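Local coordinates for protein acyl-coenzyme A oxidase (Caenorhabditis elegans, PDB 5K3H) that catalyses the FAD-dependent, oxygen-consuming desaturation of acyl-CoA thioesters to trans-2-enoyl-CoA, releasing hydrogen peroxide, as the first step of peroxisomal beta-oxidation, at residues Gly240-Met243 with Ala244-Val248; Ala381-His384 with Ala385-Gly389; Ser392-Thr395 with His396-Glu400; Ala562-Asp565 with Leu566-His570. One frame throughout, in Å; residues are numbered along the deposited sequence.

Interaction 1: residues Gly240-Met243 with Ala244-Val248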
ATOM      1  N   GLY B 240      -1.343  11.170  18.281  1.00 21.42           N
ATOM      2  CA  GLY B 240      -1.628   9.749  18.339  1.00 21.32           C
ATOM      3  C   GLY B 240      -0.810   8.911  17.366  1.00 20.71           C
ATOM      4  O   GLY B 240      -0.131   9.442  16.482  1.00 21.28           O
ATOM      5  N   PRO B 241      -0.921   7.586  17.466  1.00 19.92           N
ATOM      6  CA  PRO B 241      -0.137   6.705  16.594  1.00 19.85           C
ATOM      7  C   PRO B 241      -0.573   6.786  15.135  1.00 20.65           C
ATOM      8  O   PRO B 241      -1.673   7.243  14.797  1.00 19.67           O
ATOM      9  CB  PRO B 241      -0.396   5.308  17.178  1.00 19.67           C
ATOM     10  CG  PRO B 241      -1.776   5.439  17.803  1.00 19.74           C
ATOM     11  CD  PRO B 241      -1.829   6.830  18.353  1.00 19.78           C
ATOM     12  N   LYS B 242       0.361   6.407  14.252  1.00 18.49           N
ATOM     13  CA  LYS B 242       0.202   6.529  12.805  1.00 18.97           C
ATOM     14  C   LYS B 242       0.528   5.211  12.113  1.00 19.35           C
ATOM     15  O   LYS B 242       0.930   4.218  12.746  1.00 19.53           O
ATOM     16  CB  LYS B 242       1.063   7.665  12.243  1.00 19.57           C
ATOM     17  CG  LYS B 242       0.741   9.019  12.839  1.00 20.04           C
ATOM     18  CD  LYS B 242       1.806   9.996  12.545  1.00 20.42           C
ATOM     19  CE  LYS B 242       3.041   9.569  13.280  1.00 21.55           C
ATOM     20  NZ  LYS B 242       4.213  10.385  12.950  1.00 22.79           N
ATOM     21  N   MET B 243       0.321   5.205  10.788  1.00 20.02           N
ATOM     22  CA  MET B 243       0.577   4.001  10.007  1.00 20.03           C
ATOM     23  C   MET B 243       2.072   3.734   9.870  1.00 18.94           C
ATOM     24  O   MET B 243       2.491   2.583   9.754  1.00 16.81           O
ATOM     25  CB  MET B 243      -0.112   4.094   8.640  1.00 20.97           C
ATOM     26  CG  MET B 243       0.690   4.730   7.531  1.00 22.34           C
ATOM     27  SD  MET B 243      -0.233   4.722   5.969  1.00 23.97           S
ATOM     28  CE  MET B 243       0.438   3.295   5.108  1.00 21.76           C
ATOM     29  N   ALA B 244       2.890   4.765   9.924  1.00 20.18           N
ATOM     30  CA  ALA B 244       4.333   4.589   9.901  1.00 19.86           C
ATOM     31  C   ALA B 244       4.939   5.873  10.449  1.00 19.89           C
ATOM     32  O   ALA B 244       4.220   6.783  10.874  1.00 20.11           O
ATOM     33  CB  ALA B 244       4.833   4.246   8.488  1.00 19.80           C
ATOM     34  N   TYR B 245       6.268   5.944  10.447  1.00 20.92           N
ATOM     35  CA  TYR B 245       6.952   7.192  10.797  1.00 21.14           C
ATOM     36  C   TYR B 245       6.663   7.596  12.243  1.00 21.11           C
ATOM     37  O   TYR B 245       6.452   8.769  12.542  1.00 21.53           O
ATOM     38  CB  TYR B 245       6.529   8.304   9.833  1.00 21.77           C
ATOM     39  CG  TYR B 245       7.525   9.418   9.712  1.00 21.61           C
ATOM     40  CD1 TYR B 245       8.847   9.139   9.394  1.00 21.38           C
ATOM     41  CD2 TYR B 245       7.142  10.745   9.858  1.00 21.91           C
ATOM     42  CE1 TYR B 245       9.775  10.143   9.259  1.00 21.85           C
ATOM     43  CE2 TYR B 245       8.073  11.777   9.713  1.00 22.34           C
ATOM     44  CZ  TYR B 245       9.391  11.462   9.415  1.00 21.92           C
ATOM     45  OH  TYR B 245      10.341  12.452   9.266  1.00 23.95           O
ATOM     46  N   ASN B 246       6.626   6.619  13.144  1.00 20.15           N
ATOM     47  CA  ASN B 246       6.035   6.830  14.458  1.00 20.49           C
ATOM     48  C   ASN B 246       7.009   7.361  15.500  1.00 21.33           C
ATOM     49  O   ASN B 246       6.583   7.642  16.626  1.00 22.36           O
ATOM     50  CB  ASN B 246       5.394   5.540  14.944  1.00 19.77           C
ATOM     51  CG  ASN B 246       4.008   5.355  14.367  1.00 19.88           C
ATOM     52  OD1 ASN B 246       3.122   6.172  14.624  1.00 18.99           O
ATOM     53  ND2 ASN B 246       3.810   4.296  13.573  1.00 19.50           N
ATOM     54  N   ILE B 247       8.290   7.527  15.153  1.00 21.88           N
ATOM     55  CA  ILE B 247       9.225   8.177  16.062  1.00 22.38           C
ATOM     56  C   ILE B 247       9.035   9.687  16.056  1.00 22.58           C
ATOM     57  O   ILE B 247       9.403  10.360  17.025  1.00 22.93           O
ATOM     58  CB  ILE B 247      10.665   7.757  15.708  1.00 22.90           C
ATOM     59  CG1 ILE B 247      10.796   6.228  15.815  1.00 22.90           C
ATOM     60  CG2 ILE B 247      11.686   8.500  16.570  1.00 22.71           C
ATOM     61  CD1 ILE B 247      12.171   5.642  15.487  1.00 22.46           C
ATOM     62  N   VAL B 248       8.475  10.237  14.982  1.00 22.75           N
ATOM     63  CA  VAL B 248       8.097  11.642  14.929  1.00 21.96           C
ATOM     64  C   VAL B 248       6.799  11.828  15.699  1.00 21.60           C
ATOM     65  O   VAL B 248       5.792  11.163  15.429  1.00 21.78           O
ATOM     66  CB  VAL B 248       7.958  12.111  13.475  1.00 22.61           C
ATOM     67  CG1 VAL B 248       7.215  13.456  13.406  1.00 23.13           C
ATOM     68  CG2 VAL B 248       9.328  12.231  12.843  1.00 22.50           C
TER
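The side-chain amide of Asn246 makes two hydrogen bonds to the backbone of Lys242, whose ammonium group spans the turn beyond. The carboxamide faces that backbone on both sides of CA: OD1 of Asn246 accepts from Lys242 N at 2.8 Å, the donor lying in the carbonyl plane on a lone pair, and ND2 donates to Lys242 O at 3.0 Å. That second bond leaves the amide within its own plane yet arrives well above the plane of the acceptor carbonyl. Past this amide, and running opposite to it, goes the lysine chain. CG lies beside the backbone N (chi1 -59°), and a bend at chi3 (-67°) swings Lys242 NZ to Tyr245 O at 2.8 Å and Val248 O at 3.0 Å, carbonyl oxygens of the first and last residues of a type I beta turn. Asn250 OD1 is a further partner of NZ, so a buried charge is held by three oxygens. The segment 240-248 belongs to the loop that joins the antiparallel strands 234-238 and 251-255, close to the FAD-binding Gly191. With an alanine at Asn246, Lys242 N and O are likely to lose these side-chain mates, leaving the strand-side residues and the turn less firmly tied. The CB methyl of Ala244 lies 4.3 Å from CG of its chain neighbour Met243 and also packs on Glu422 and on Tyr414 of the second subunit.

Interaction 2: residues Ala381-His384 with Ala385-Gly389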
ATOM      1  N   ALA B 381       8.440  30.120 -12.420  1.00 45.63           N
ATOM      2  CA  ALA B 381       7.053  29.653 -12.543  1.00 45.17           C
ATOM      3  C   ALA B 381       7.000  28.342 -13.309  1.00 44.17           C
ATOM      4  O   ALA B 381       6.409  27.372 -12.838  1.00 41.26           O
ATOM      5  CB  ALA B 381       6.193  30.690 -13.227  1.00 46.49           C
ATOM      6  N   ASP B 382       7.609  28.344 -14.500  1.00 39.99           N
ATOM      7  CA  ASP B 382       7.972  27.139 -15.249  1.00 41.60           C
ATOM      8  C   ASP B 382       8.398  26.009 -14.314  1.00 41.37           C
ATOM      9  O   ASP B 382       8.073  24.840 -14.550  1.00 34.68           O
ATOM     10  CB  ASP B 382       9.118  27.446 -16.230  1.00 46.02           C
ATOM     11  CG  ASP B 382       8.700  27.341 -17.705  1.00 54.15           C
ATOM     12  OD1 ASP B 382       9.111  26.379 -18.409  1.00 54.79           O
ATOM     13  OD2 ASP B 382       7.962  28.242 -18.172  1.00 61.35           O
ATOM     14  N   LEU B 383       9.118  26.348 -13.246  1.00 43.66           N
ATOM     15  CA  LEU B 383       9.689  25.349 -12.360  1.00 42.50           C
ATOM     16  C   LEU B 383       8.826  25.061 -11.143  1.00 40.06           C
ATOM     17  O   LEU B 383       8.798  23.914 -10.678  1.00 34.79           O
ATOM     18  CB  LEU B 383      11.083  25.787 -11.907  1.00 45.01           C
ATOM     19  CG  LEU B 383      11.971  24.708 -11.277  1.00 50.64           C
ATOM     20  CD1 LEU B 383      12.299  23.605 -12.276  1.00 50.22           C
ATOM     21  CD2 LEU B 383      13.245  25.328 -10.716  1.00 54.86           C
ATOM     22  N   HIS B 384       8.118  26.057 -10.609  1.00 40.87           N
ATOM     23  CA  HIS B 384       7.241  25.772  -9.483  1.00 43.07           C
ATOM     24  C   HIS B 384       6.088  24.886  -9.915  1.00 39.21           C
ATOM     25  O   HIS B 384       5.574  24.100  -9.106  1.00 38.50           O
ATOM     26  CB  HIS B 384       6.713  27.070  -8.866  1.00 50.60           C
ATOM     27  CG  HIS B 384       5.818  26.858  -7.676  1.00 60.22           C
ATOM     28  ND1 HIS B 384       6.266  26.308  -6.490  1.00 62.98           N
ATOM     29  CD2 HIS B 384       4.497  27.108  -7.498  1.00 64.83           C
ATOM     30  CE1 HIS B 384       5.261  26.238  -5.631  1.00 64.68           C
ATOM     31  NE2 HIS B 384       4.176  26.714  -6.219  1.00 68.72           N
ATOM     32  N   ALA B 385       5.664  25.013 -11.179  1.00 41.83           N
ATOM     33  CA  ALA B 385       4.601  24.170 -11.721  1.00 36.60           C
ATOM     34  C   ALA B 385       5.061  22.726 -11.891  1.00 33.79           C
ATOM     35  O   ALA B 385       4.370  21.784 -11.474  1.00 30.27           O
ATOM     36  CB  ALA B 385       4.137  24.737 -13.058  1.00 35.05           C
ATOM     37  N   LEU B 386       6.239  22.538 -12.490  1.00 30.30           N
ATOM     38  CA  LEU B 386       6.770  21.200 -12.725  1.00 31.36           C
ATOM     39  C   LEU B 386       7.037  20.473 -11.417  1.00 30.11           C
ATOM     40  O   LEU B 386       6.700  19.293 -11.266  1.00 31.45           O
ATOM     41  CB  LEU B 386       8.046  21.306 -13.559  1.00 33.98           C
ATOM     42  CG  LEU B 386       8.896  20.037 -13.679  1.00 34.37           C
ATOM     43  CD1 LEU B 386       8.310  19.048 -14.682  1.00 33.38           C
ATOM     44  CD2 LEU B 386      10.342  20.422 -14.032  1.00 35.29           C
ATOM     45  N   THR B 387       7.667  21.166 -10.469  1.00 34.17           N
ATOM     46  CA  THR B 387       7.938  20.621  -9.143  1.00 34.61           C
ATOM     47  C   THR B 387       6.660  20.145  -8.453  1.00 34.50           C
ATOM     48  O   THR B 387       6.667  19.129  -7.748  1.00 34.69           O
ATOM     49  CB  THR B 387       8.652  21.698  -8.332  1.00 35.06           C
ATOM     50  OG1 THR B 387      10.003  21.777  -8.794  1.00 35.28           O
ATOM     51  CG2 THR B 387       8.635  21.403  -6.830  1.00 37.48           C
ATOM     52  N   SER B 388       5.551  20.868  -8.633  1.00 35.14           N
ATOM     53  CA  SER B 388       4.295  20.411  -8.044  1.00 35.82           C
ATOM     54  C   SER B 388       3.902  19.051  -8.601  1.00 33.62           C
ATOM     55  O   SER B 388       3.459  18.168  -7.858  1.00 35.58           O
ATOM     56  CB  SER B 388       3.173  21.416  -8.324  1.00 38.39           C
ATOM     57  OG  SER B 388       3.650  22.747  -8.268  1.00 44.52           O
ATOM     58  N   GLY B 389       4.030  18.878  -9.916  1.00 27.34           N
ATOM     59  CA  GLY B 389       3.759  17.586 -10.513  1.00 26.50           C
ATOM     60  C   GLY B 389       4.764  16.538 -10.092  1.00 27.12           C
ATOM     61  O   GLY B 389       4.396  15.400  -9.800  1.00 30.10           O
TER
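Ala381 opens the contact by backbone alone: its O receives Ala385 N at 3.0 Å, nearly along the C=O axis, at the start of helix 382-408. The carboxylate of Asp382 has its partner outside the segments, OD2 being hydrogen-bonded to Tyr447 OH; the carbonyl O of Asp382 lies against CB of Leu386. Leu383 contributes both a methyl and a carbonyl. With CG opposite the backbone N (chi1 -165°), its branch leans along the helix until CD1 stands 4.1 Å from Leu386 CD2, the two chains crossing at a slant. Leu383 O is gripped twice by Thr387, by N at 3.0 Å and by OG1 at 3.1 Å, the two donors coming from opposite faces of the carbonyl plane. The threonine hydroxyl reaches back because OG1 lies beside its own backbone N (chi1 -75°). A valine at Thr387 would keep the bulk but would probably leave Leu383 O with the backbone N-H as its one donor from this residue. At His384, Ser388 N donates to the carbonyl O at 3.3 Å. Ser388 OG lies over one face of the imidazole ring and so unusually near His384 O that the detail there is doubtful; outside the segments its partner is Gln443 OE1. Helices 338-367 and 437-456 pack against Leu383 and Ala385 respectively. A hydroxyl that doubles the i to i-4 backbone bond, as that of Thr387 does here, is characteristic of threonine and serine within alpha-helices, in this case in the first turns of a helix of the alpha-helical C-alpha1 domain.

Interaction 3: residues Ser392-Thr395 with His396-Glu400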
ATOM      1  N   SER B 392       3.982  14.909  -6.762  1.00 29.78           N
ATOM      2  CA  SER B 392       2.814  14.035  -6.825  1.00 29.22           C
ATOM      3  C   SER B 392       3.135  12.725  -7.544  1.00 26.67           C
ATOM      4  O   SER B 392       2.818  11.637  -7.046  1.00 26.65           O
ATOM      5  CB  SER B 392       1.657  14.762  -7.502  1.00 30.98           C
ATOM      6  OG  SER B 392       0.548  13.899  -7.665  1.00 31.84           O
ATOM      7  N   VAL B 393       3.751  12.809  -8.728  1.00 24.98           N
ATOM      8  CA  VAL B 393       3.969  11.615  -9.546  1.00 23.81           C
ATOM      9  C   VAL B 393       5.068  10.741  -8.943  1.00 23.70           C
ATOM     10  O   VAL B 393       4.965   9.507  -8.925  1.00 22.79           O
ATOM     11  CB  VAL B 393       4.291  12.010 -11.004  1.00 23.26           C
ATOM     12  CG1 VAL B 393       4.773  10.788 -11.822  1.00 22.89           C
ATOM     13  CG2 VAL B 393       3.104  12.671 -11.645  1.00 23.06           C
ATOM     14  N   VAL B 394       6.160  11.352  -8.489  1.00 21.17           N
ATOM     15  CA  VAL B 394       7.244  10.555  -7.928  1.00 21.57           C
ATOM     16  C   VAL B 394       6.774   9.823  -6.669  1.00 22.36           C
ATOM     17  O   VAL B 394       7.115   8.654  -6.445  1.00 24.57           O
ATOM     18  CB  VAL B 394       8.465  11.448  -7.642  1.00 22.03           C
ATOM     19  CG1 VAL B 394       9.499  10.695  -6.813  1.00 22.62           C
ATOM     20  CG2 VAL B 394       9.067  12.013  -8.950  1.00 21.45           C
ATOM     21  N   THR B 395       5.984  10.486  -5.827  1.00 20.43           N
ATOM     22  CA  THR B 395       5.520   9.826  -4.612  1.00 20.55           C
ATOM     23  C   THR B 395       4.584   8.670  -4.923  1.00 20.96           C
ATOM     24  O   THR B 395       4.656   7.616  -4.283  1.00 20.44           O
ATOM     25  CB  THR B 395       4.847  10.838  -3.699  1.00 20.12           C
ATOM     26  OG1 THR B 395       5.812  11.844  -3.351  1.00 20.16           O
ATOM     27  CG2 THR B 395       4.296  10.150  -2.437  1.00 19.93           C
ATOM     28  N   HIS B 396       3.690   8.860  -5.887  1.00 20.26           N
ATOM     29  CA  HIS B 396       2.764   7.799  -6.271  1.00 22.89           C
ATOM     30  C   HIS B 396       3.498   6.648  -6.927  1.00 19.71           C
ATOM     31  O   HIS B 396       3.294   5.492  -6.554  1.00 19.83           O
ATOM     32  CB  HIS B 396       1.687   8.349  -7.205  1.00 28.18           C
ATOM     33  CG  HIS B 396       0.850   7.285  -7.849  1.00 37.64           C
ATOM     34  ND1 HIS B 396      -0.218   6.690  -7.211  1.00 43.12           N
ATOM     35  CD2 HIS B 396       0.934   6.702  -9.070  1.00 43.06           C
ATOM     36  CE1 HIS B 396      -0.751   5.781  -8.006  1.00 45.53           C
ATOM     37  NE2 HIS B 396      -0.068   5.767  -9.139  1.00 47.84           N
ATOM     38  N   GLN B 397       4.383   6.945  -7.888  1.00 21.30           N
ATOM     39  CA  GLN B 397       5.139   5.896  -8.572  1.00 20.81           C
ATOM     40  C   GLN B 397       6.144   5.211  -7.661  1.00 19.46           C
ATOM     41  O   GLN B 397       6.425   4.014  -7.845  1.00 18.15           O
ATOM     42  CB  GLN B 397       5.863   6.470  -9.780  1.00 21.11           C
ATOM     43  CG  GLN B 397       4.918   6.829 -10.879  1.00 22.28           C
ATOM     44  CD  GLN B 397       5.613   7.105 -12.166  1.00 22.68           C
ATOM     45  OE1 GLN B 397       6.836   7.080 -12.249  1.00 21.54           O
ATOM     46  NE2 GLN B 397       4.839   7.448 -13.175  1.00 24.10           N
ATOM     47  N   THR B 398       6.701   5.937  -6.686  1.00 17.66           N
ATOM     48  CA  THR B 398       7.547   5.290  -5.685  1.00 17.98           C
ATOM     49  C   THR B 398       6.737   4.296  -4.866  1.00 18.41           C
ATOM     50  O   THR B 398       7.158   3.153  -4.678  1.00 19.58           O
ATOM     51  CB  THR B 398       8.187   6.326  -4.757  1.00 17.51           C
ATOM     52  OG1 THR B 398       9.064   7.166  -5.508  1.00 18.26           O
ATOM     53  CG2 THR B 398       8.996   5.640  -3.698  1.00 17.26           C
ATOM     54  N   GLY B 399       5.548   4.712  -4.399  1.00 18.66           N
ATOM     55  CA  GLY B 399       4.672   3.817  -3.640  1.00 19.02           C
ATOM     56  C   GLY B 399       4.231   2.588  -4.418  1.00 19.75           C
ATOM     57  O   GLY B 399       4.206   1.475  -3.881  1.00 18.68           O
ATOM     58  N   GLU B 400       3.871   2.771  -5.692  1.00 18.91           N
ATOM     59  CA  GLU B 400       3.562   1.635  -6.565  1.00 20.07           C
ATOM     60  C   GLU B 400       4.722   0.639  -6.623  1.00 18.32           C
ATOM     61  O   GLU B 400       4.524  -0.572  -6.461  1.00 18.46           O
ATOM     62  CB  GLU B 400       3.221   2.160  -7.960  1.00 23.07           C
ATOM     63  CG  GLU B 400       3.089   1.101  -9.054  1.00 27.86           C
ATOM     64  CD  GLU B 400       2.988   1.690 -10.491  1.00 32.24           C
ATOM     65  OE1 GLU B 400       2.758   2.937 -10.660  1.00 30.67           O
ATOM     66  OE2 GLU B 400       3.146   0.881 -11.459  1.00 37.00           O
TER
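Val394 O is held by two donors of one residue, Thr398 N at 2.8 Å and Thr398 OG1 at 2.6 Å, which approach from opposite faces of its carbonyl plane. The hydroxyl bond comes in from above that plane, at a C=O...OG1 angle of 144°. It forms because OG1 sits beside the backbone N of Thr398 (chi1 -64°), directed toward the preceding turn; the same oxygen lies 3.8 Å from Val394 CG1, where the two side chains slant across each other. Gln302 and Leu306 of helix 300-319 pack against Thr398.

One residue earlier, Val393 O takes a single, nearly straight bond from Gln397 N at 2.8 Å. Val393 and Gln397 run side by side and point the same way, with CG1 of the valine 3.6 Å from NE2 of the glutamine and also against its CD. The glutamine's aliphatic CB and CG rest on Val393 O. This is the middle of helix 382-408, an alpha-helix of the C-alpha1 domain whose i to i-4 bonds also join His396 N to Ser392 O and Gly399 N to Thr395 O. Ser392 and His396, one turn apart, are ATP-binding residues in a site shared between the two subunits. Arg536, another residue of that site, touches Val393, while Arg540 of the same helix 520-553 reaches both Val393 and Gln397. Thr395 OG1 is hydrogen-bonded to Lys391 O, one turn before it, and Gln302 touches the Thr395 side chain as well.

Interaction 4: residues Ala562-Asp565 with Leu566-His570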
ATOM      1  N   ALA B 562      25.201   0.495 -19.322  1.00 19.27           N
ATOM      2  CA  ALA B 562      24.324  -0.047 -18.289  1.00 18.57           C
ATOM      3  C   ALA B 562      23.092   0.825 -18.119  1.00 18.88           C
ATOM      4  O   ALA B 562      21.969   0.319 -18.045  1.00 18.19           O
ATOM      5  CB  ALA B 562      25.076  -0.173 -16.963  1.00 18.46           C
ATOM      6  N   LEU B 563      23.286   2.146 -18.041  1.00 17.81           N
ATOM      7  CA  LEU B 563      22.159   3.049 -17.877  1.00 18.05           C
ATOM      8  C   LEU B 563      21.341   3.168 -19.151  1.00 18.44           C
ATOM      9  O   LEU B 563      20.124   3.356 -19.093  1.00 18.86           O
ATOM     10  CB  LEU B 563      22.664   4.413 -17.430  1.00 17.86           C
ATOM     11  CG  LEU B 563      23.218   4.346 -16.011  1.00 18.08           C
ATOM     12  CD1 LEU B 563      23.738   5.699 -15.573  1.00 18.52           C
ATOM     13  CD2 LEU B 563      22.154   3.814 -15.033  1.00 18.33           C
ATOM     14  N   SER B 564      21.980   3.023 -20.304  1.00 20.34           N
ATOM     15  CA  SER B 564      21.239   3.037 -21.552  1.00 20.70           C
ATOM     16  C   SER B 564      20.310   1.840 -21.639  1.00 20.13           C
ATOM     17  O   SER B 564      19.185   1.963 -22.135  1.00 20.40           O
ATOM     18  CB  SER B 564      22.213   3.067 -22.726  1.00 21.38           C
ATOM     19  OG  SER B 564      21.561   2.851 -23.965  1.00 22.19           O
ATOM     20  N   ASP B 565      20.764   0.671 -21.170  1.00 20.04           N
ATOM     21  CA  ASP B 565      19.864  -0.475 -21.065  1.00 19.66           C
ATOM     22  C   ASP B 565      18.706  -0.162 -20.139  1.00 19.54           C
ATOM     23  O   ASP B 565      17.557  -0.488 -20.440  1.00 18.75           O
ATOM     24  CB  ASP B 565      20.591  -1.712 -20.538  1.00 19.80           C
ATOM     25  CG  ASP B 565      21.615  -2.236 -21.498  1.00 20.33           C
ATOM     26  OD1 ASP B 565      21.590  -1.817 -22.674  1.00 20.62           O
ATOM     27  OD2 ASP B 565      22.414  -3.112 -21.082  1.00 20.22           O
ATOM     28  N   LEU B 566      19.004   0.435 -18.978  1.00 18.05           N
ATOM     29  CA  LEU B 566      17.949   0.833 -18.049  1.00 18.91           C
ATOM     30  C   LEU B 566      16.994   1.798 -18.713  1.00 18.95           C
ATOM     31  O   LEU B 566      15.770   1.641 -18.600  1.00 18.01           O
ATOM     32  CB  LEU B 566      18.532   1.514 -16.801  1.00 18.73           C
ATOM     33  CG  LEU B 566      18.490   0.798 -15.459  1.00 19.45           C
ATOM     34  CD1 LEU B 566      18.592   1.770 -14.300  1.00 19.55           C
ATOM     35  CD2 LEU B 566      17.241  -0.020 -15.363  1.00 19.40           C
ATOM     36  N   LEU B 567      17.544   2.789 -19.435  1.00 20.03           N
ATOM     37  CA  LEU B 567      16.716   3.814 -20.067  1.00 19.72           C
ATOM     38  C   LEU B 567      15.786   3.215 -21.110  1.00 19.04           C
ATOM     39  O   LEU B 567      14.610   3.600 -21.197  1.00 19.41           O
ATOM     40  CB  LEU B 567      17.600   4.871 -20.721  1.00 20.47           C
ATOM     41  CG  LEU B 567      16.817   5.842 -21.612  1.00 21.46           C
ATOM     42  CD1 LEU B 567      15.847   6.758 -20.848  1.00 22.02           C
ATOM     43  CD2 LEU B 567      17.790   6.631 -22.445  1.00 22.14           C
ATOM     44  N   HIS B 568      16.288   2.253 -21.895  1.00 20.14           N
ATOM     45  CA  HIS B 568      15.461   1.618 -22.915  1.00 19.72           C
ATOM     46  C   HIS B 568      14.349   0.802 -22.295  1.00 19.21           C
ATOM     47  O   HIS B 568      13.256   0.718 -22.868  1.00 19.16           O
ATOM     48  CB  HIS B 568      16.292   0.727 -23.832  1.00 19.72           C
ATOM     49  CG  HIS B 568      16.911   1.457 -24.971  1.00 19.50           C
ATOM     50  ND1 HIS B 568      18.151   2.060 -24.887  1.00 20.01           N
ATOM     51  CD2 HIS B 568      16.424   1.755 -26.199  1.00 19.53           C
ATOM     52  CE1 HIS B 568      18.419   2.660 -26.033  1.00 20.27           C
ATOM     53  NE2 HIS B 568      17.385   2.494 -26.843  1.00 20.18           N
ATOM     54  N   LEU B 569      14.615   0.155 -21.155  1.00 17.43           N
ATOM     55  CA  LEU B 569      13.537  -0.495 -20.407  1.00 17.16           C
ATOM     56  C   LEU B 569      12.494   0.523 -19.956  1.00 17.20           C
ATOM     57  O   LEU B 569      11.282   0.318 -20.129  1.00 17.13           O
ATOM     58  CB  LEU B 569      14.109  -1.222 -19.191  1.00 16.84           C
ATOM     59  CG  LEU B 569      13.117  -1.931 -18.260  1.00 16.92           C
ATOM     60  CD1 LEU B 569      12.315  -3.013 -19.010  1.00 17.30           C
ATOM     61  CD2 LEU B 569      13.839  -2.518 -17.069  1.00 17.01           C
ATOM     62  N   HIS B 570      12.963   1.644 -19.396  1.00 17.70           N
ATOM     63  CA  HIS B 570      12.078   2.685 -18.890  1.00 17.95           C
ATOM     64  C   HIS B 570      11.138   3.195 -19.978  1.00 18.21           C
ATOM     65  O   HIS B 570       9.914   3.228 -19.792  1.00 18.10           O
ATOM     66  CB  HIS B 570      12.933   3.821 -18.304  1.00 17.90           C
ATOM     67  CG  HIS B 570      12.153   4.891 -17.592  1.00 17.83           C
ATOM     68  ND1 HIS B 570      11.389   4.642 -16.474  1.00 18.08           N
ATOM     69  CD2 HIS B 570      12.059   6.223 -17.821  1.00 18.15           C
ATOM     70  CE1 HIS B 570      10.833   5.767 -16.061  1.00 17.94           C
ATOM     71  NE2 HIS B 570      11.228   6.743 -16.858  1.00 18.19           N
TER
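The imidazole of His568 meets the carbonyl of Ser564 edge-on: Ser564 O lies close to the ring plane and accepts from His568 ND1 at 2.9 Å with an N-H...O angle of 156°. Seen from the carbonyl, however, ND1 stands well above its plane, away from the lone pairs. His568 N binds the same Ser564 O at 2.9 Å from the opposite face, so two donors of one residue hold this oxygen. The ring can fold back in this way because CG lies beside the backbone N (chi1 -86°), which carries ND1 toward the previous turn. Ser564 OG is near the same edge, 3.6 Å from His568 ND1. At the far ring nitrogen, NE2 donates to Gly487 O; the ring of Tyr603 also meets the imidazole, the two planes inclined by about 15°. Both ring nitrogens thus act as donors, which would be consistent with a protonated imidazole.

These residues belong to helix 557-577 in the helical C-terminal region of the acyl-CoA oxidase fold, where i to i-4 bonds continue through Leu567 N to Leu563 O at 2.7 Å and Leu569 N to Asp565 O at 3.1 Å. Leu563 and Leu566 contribute to the apolar packing of the helix; their chains cross with CD2 of Leu563 4.2 Å from CD1 of Leu566. Tyr352 of helix 338-367 packs on both leucines, and Phe547 of helix 520-553 on Leu566 and Leu567. Asp565 instead forms a salt bridge through OD2 with Lys606 of helix 590-616.

How the interactions relate
Interactions 2 and 3 are successive parts of helix 382-408, their centres 16 Å apart, and both lie in the C-alpha1 domain. Interaction 3 itself holds ATP-binding Ser392 and His396; in interaction 2 the side chain of Ser388 is about 7 Å from that of Ser392. Interaction 4, on helix 557-577, comes to about 6 Å from interaction 3 at the nearest atoms without touching it; helices 338-367 and 520-553 pack on both. Interaction 1 stands apart in a loop between strands, its centre 20 Å from that of interaction 3, near FAD-binding Gly191 and in contact with the second subunit.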